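Local coordinates for VC0179-like protein (Escherichia coli, PDB 4XJ6) that probably joins GTP and ATP into cyclic GMP-AMP, acting as a magnesium-dependent nucleotidyltransferase and bacterial counterpart of cyclic GMP-AMP synthase, at residues Cys178-Ile183 against Lys187-Val192. Residues are numbered along the deposited sequence; the frame is centred on the assembly and turned at random.
Sequences CGRIKI and KTHIDV. With MG (magnesium ion), chain C; GH3 (3'-deoxy-guanosine-5'-triphosphate), chain E.
The guanidinium of R180 lies with one face on the imidazole of H189, centres 3.6 Å apart and planes 19° from parallel, while at its edge lie the D191 carboxylate, whose plane is within 12° of its own, and a water bound to magnesium. These three residues share one face of an antiparallel beta hairpin, strand 179-183 against strand 188-192, in the nucleotidyltransferase sheet, and they illustrate how a second-shell arginine can position a metal ligand. R180 grips D191 side-on in a salt bridge with two nearly straight hydrogen bonds, NE to OD1 at 2.5 Å and NH2 to OD2 at 2.9 Å, and each oxygen offers its syn lone pair. With CG anti to the backbone N (chi1 169°) and a bend at chi3, the arginine runs alongside D191 before its head turns over the ring. Such a clamp holds the carboxylate flat beside the magnesium that D129 and D131 also bind. H189 is itself fixed from beyond the hairpin, ND1 bonding to E127, which also forms a salt bridge with K182, and NE2 bonding weakly to D129.

The opposite face is largely apolar. I181 lays CG2 against CB of I190, and helices 24-57 and 149-166 pack over this side. Backbone bonds tie the strands, including I190 N to I181 O at 2.9 Å; near the turn, K187 and T188 both face I183 in a G1 beta bulge. At the nucleotide end, C178 SG rests 3.6 Å from D191 CG, and both residues line the pocket of 3'-deoxy-GTP. D191 OD2, already held by R180, also binds magnesium at 2.2 Å.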
ATOM      1  N   CYS A 178      -0.001   7.195  -6.937  1.00 25.02           N
ATOM      2  CA  CYS A 178      -1.305   7.440  -6.330  1.00 20.30           C
ATOM      3  C   CYS A 178      -1.424   8.816  -5.692  1.00 19.33           C
ATOM      4  O   CYS A 178      -0.430   9.508  -5.489  1.00 19.82           O
ATOM      5  CB  CYS A 178      -1.602   6.379  -5.267  1.00 19.98           C
ATOM      6  SG  CYS A 178      -0.547   6.500  -3.806  1.00 28.35           S
ATOM      7  N   GLY A 179      -2.657   9.198  -5.379  1.00 27.28           N
ATOM      8  CA  GLY A 179      -2.914  10.354  -4.546  1.00 26.76           C
ATOM      9  C   GLY A 179      -3.140   9.861  -3.133  1.00 24.56           C
ATOM     10  O   GLY A 179      -3.823   8.857  -2.923  1.00 22.92           O
ATOM     11  N   ARG A 180      -2.559  10.550  -2.159  1.00 24.29           N
ATOM     12  CA  ARG A 180      -2.673  10.128  -0.770  1.00 22.28           C
ATOM     13  C   ARG A 180      -3.343  11.194   0.081  1.00 22.41           C
ATOM     14  O   ARG A 180      -3.002  12.373  -0.002  1.00 23.08           O
ATOM     15  CB  ARG A 180      -1.296   9.797  -0.191  1.00 19.32           C
ATOM     16  CG  ARG A 180      -1.295   9.593   1.317  1.00 22.13           C
ATOM     17  CD  ARG A 180       0.085   9.200   1.822  1.00 21.52           C
ATOM     18  NE  ARG A 180       0.460   7.867   1.363  1.00 24.14           N
ATOM     19  CZ  ARG A 180       1.637   7.300   1.605  1.00 25.32           C
ATOM     20  NH1 ARG A 180       2.564   7.952   2.301  1.00 26.87           N
ATOM     21  NH2 ARG A 180       1.893   6.080   1.150  1.00 20.90           N
ATOM     22  N   ILE A 181      -4.308  10.777   0.893  1.00 19.81           N
ATOM     23  CA  ILE A 181      -4.890  11.667   1.883  1.00 21.66           C
ATOM     24  C   ILE A 181      -4.459  11.209   3.274  1.00 25.39           C
ATOM     25  O   ILE A 181      -4.648  10.054   3.653  1.00 23.21           O
ATOM     26  CB  ILE A 181      -6.439  11.733   1.768  1.00 25.75           C
ATOM     27  CG1 ILE A 181      -7.012  12.737   2.772  1.00 29.09           C
ATOM     28  CG2 ILE A 181      -7.085  10.353   1.907  1.00 26.07           C
ATOM     29  CD1 ILE A 181      -6.696  14.177   2.428  1.00 22.48           C
ATOM     30  N   LYS A 182      -3.840  12.115   4.022  1.00 24.89           N
ATOM     31  CA  LYS A 182      -3.341  11.791   5.351  1.00 21.44           C
ATOM     32  C   LYS A 182      -4.305  12.291   6.413  1.00 22.27           C
ATOM     33  O   LYS A 182      -4.653  13.469   6.436  1.00 28.95           O
ATOM     34  CB  LYS A 182      -1.954  12.398   5.570  1.00 24.65           C
ATOM     35  CG  LYS A 182      -0.902  11.923   4.581  1.00 26.87           C
ATOM     36  CD  LYS A 182       0.362  12.760   4.683  1.00 31.42           C
ATOM     37  CE  LYS A 182       1.039  12.585   6.032  1.00 32.91           C
ATOM     38  NZ  LYS A 182       1.574  11.205   6.206  1.00 27.43           N
ATOM     39  N   ILE A 183      -4.734  11.392   7.290  1.00 22.14           N
ATOM     40  CA  ILE A 183      -5.653  11.751   8.358  1.00 23.09           C
ATOM     41  C   ILE A 183      -4.934  11.688   9.704  1.00 23.58           C
ATOM     42  O   ILE A 183      -4.873  10.635  10.338  1.00 26.40           O
ATOM     43  CB  ILE A 183      -6.879  10.827   8.374  1.00 22.90           C
ATOM     44  CG1 ILE A 183      -7.419  10.646   6.953  1.00 22.26           C
ATOM     45  CG2 ILE A 183      -7.953  11.381   9.296  1.00 24.14           C
ATOM     46  CD1 ILE A 183      -8.531   9.632   6.845  1.00 23.52           C
ATOM     47  N   LYS A 187      -4.142   8.728  12.662  1.00 23.34           N
ATOM     48  CA  LYS A 187      -2.861   8.113  12.310  1.00 22.44           C
ATOM     49  C   LYS A 187      -3.019   7.171  11.122  1.00 23.93           C
ATOM     50  O   LYS A 187      -2.510   6.053  11.125  1.00 26.42           O
ATOM     51  CB  LYS A 187      -2.273   7.370  13.511  1.00 25.05           C
ATOM     52  CG  LYS A 187      -1.762   8.288  14.607  1.00 26.56           C
ATOM     53  CD  LYS A 187      -1.219   7.492  15.778  1.00 30.32           C
ATOM     54  CE  LYS A 187      -0.859   8.404  16.936  1.00 35.37           C
ATOM     55  NZ  LYS A 187      -0.534   7.647  18.177  1.00 38.70           N
ATOM     56  N   THR A 188      -3.742   7.644  10.115  1.00 25.73           N
ATOM     57  CA  THR A 188      -4.066   6.847   8.943  1.00 24.41           C
ATOM     58  C   THR A 188      -3.899   7.683   7.686  1.00 24.64           C
ATOM     59  O   THR A 188      -4.232   8.867   7.676  1.00 28.36           O
ATOM     60  CB  THR A 188      -5.518   6.308   9.013  1.00 25.94           C
ATOM     61  OG1 THR A 188      -5.655   5.442  10.146  1.00 25.06           O
ATOM     62  CG2 THR A 188      -5.888   5.545   7.747  1.00 26.74           C
ATOM     63  N   HIS A 189      -3.360   7.079   6.634  1.00 22.51           N
ATOM     64  CA  HIS A 189      -3.434   7.694   5.318  1.00 22.29           C
ATOM     65  C   HIS A 189      -3.992   6.689   4.319  1.00 23.66           C
ATOM     66  O   HIS A 189      -3.827   5.477   4.479  1.00 18.32           O
ATOM     67  CB  HIS A 189      -2.068   8.226   4.868  1.00 19.27           C
ATOM     68  CG  HIS A 189      -1.025   7.166   4.687  1.00 24.21           C
ATOM     69  ND1 HIS A 189       0.096   7.085   5.484  1.00 24.17           N
ATOM     70  CD2 HIS A 189      -0.924   6.158   3.790  1.00 22.96           C
ATOM     71  CE1 HIS A 189       0.840   6.067   5.090  1.00 20.71           C
ATOM     72  NE2 HIS A 189       0.243   5.487   4.064  1.00 21.01           N
ATOM     73  N   ILE A 190      -4.674   7.198   3.302  1.00 24.97           N
ATOM     74  CA  ILE A 190      -5.301   6.344   2.309  1.00 20.89           C
ATOM     75  C   ILE A 190      -4.701   6.603   0.936  1.00 22.87           C
ATOM     76  O   ILE A 190      -4.789   7.711   0.406  1.00 21.78           O
ATOM     77  CB  ILE A 190      -6.822   6.568   2.249  1.00 20.01           C
ATOM     78  CG1 ILE A 190      -7.447   6.319   3.622  1.00 21.03           C
ATOM     79  CG2 ILE A 190      -7.451   5.676   1.191  1.00 19.39           C
ATOM     80  CD1 ILE A 190      -8.949   6.495   3.656  1.00 25.10           C
ATOM     81  N   ASP A 191      -4.079   5.578   0.366  1.00 22.51           N
ATOM     82  CA  ASP A 191      -3.535   5.672  -0.982  1.00 19.52           C
ATOM     83  C   ASP A 191      -4.600   5.334  -2.019  1.00 17.65           C
ATOM     84  O   ASP A 191      -5.295   4.322  -1.909  1.00 19.78           O
ATOM     85  CB  ASP A 191      -2.325   4.753  -1.140  1.00 20.81           C
ATOM     86  CG  ASP A 191      -1.089   5.300  -0.451  1.00 25.15           C
ATOM     87  OD1 ASP A 191      -1.052   6.521  -0.185  1.00 25.84           O
ATOM     88  OD2 ASP A 191      -0.151   4.520  -0.181  1.00 25.17           O
ATOM     89  N   VAL A 192      -4.723   6.186  -3.031  1.00 21.09           N
ATOM     90  CA  VAL A 192      -5.724   5.994  -4.074  1.00 17.97           C
ATOM     91  C   VAL A 192      -5.077   5.868  -5.450  1.00 21.21           C
ATOM     92  O   VAL A 192      -4.995   6.843  -6.200  1.00 21.78           O
ATOM     93  CB  VAL A 192      -6.741   7.150  -4.103  1.00 18.33           C
ATOM     94  CG1 VAL A 192      -7.910   6.806  -5.020  1.00 18.45           C
ATOM     95  CG2 VAL A 192      -7.230   7.465  -2.693  1.00 18.46           C
TER
HETATM   96 MG    MG C 502       0.308   2.456   0.510  1.00 32.71          MG
HETATM   97  O3A GH3 E 504       4.927   5.045  -1.949  1.00 51.52           O
HETATM   98  PA  GH3 E 504       4.822   4.590  -3.489  1.00 70.09           P
HETATM   99  O1A GH3 E 504       5.731   3.405  -3.709  1.00 73.91           O
HETATM  100  O2A GH3 E 504       5.146   5.719  -4.442  1.00 65.84           O
HETATM  101  O5' GH3 E 504       3.293   4.111  -3.646  1.00 39.60           O
HETATM  102  C5' GH3 E 504       2.539   3.748  -2.510  1.00 37.03           C
HETATM  103  C4' GH3 E 504       1.225   3.131  -2.964  1.00 32.36           C
HETATM  104  O4' GH3 E 504       1.193   3.078  -4.374  1.00 37.56           O
HETATM  105  C3' GH3 E 504       1.014   1.704  -2.487  1.00 26.57           C
HETATM  106  C2' GH3 E 504       0.225   1.065  -3.620  1.00 27.19           C
HETATM  107  O2' GH3 E 504      -1.154   1.102  -3.334  1.00 25.68           O
HETATM  108  C1' GH3 E 504       0.505   1.929  -4.838  1.00 32.32           C
HETATM  109  N9  GH3 E 504       1.442   1.220  -5.720  1.00 24.39           N
HETATM  110  C8  GH3 E 504       2.803   1.382  -5.673  1.00 18.49           C
HETATM  111  N7  GH3 E 504       3.358   0.600  -6.620  1.00 24.16           N
HETATM  112  C5  GH3 E 504       2.370  -0.047  -7.277  1.00 23.93           C
HETATM  113  C6  GH3 E 504       2.406  -0.953  -8.326  1.00 24.93           C
HETATM  114  O6  GH3 E 504       3.488  -1.288  -8.808  1.00 23.11           O
HETATM  115  N1  GH3 E 504       1.231  -1.474  -8.819  1.00 25.00           N
HETATM  116  C2  GH3 E 504       0.028  -1.089  -8.265  1.00 22.22           C
HETATM  117  N2  GH3 E 504      -1.104  -1.600  -8.751  1.00 20.21           N
HETATM  118  N3  GH3 E 504      -0.000  -0.184  -7.218  1.00 24.16           N
HETATM  119  C4  GH3 E 504       1.153   0.332  -6.729  1.00 20.95           C
HETATM  120  O   HOH W   1       2.390   2.470   0.510  1.00 31.56           O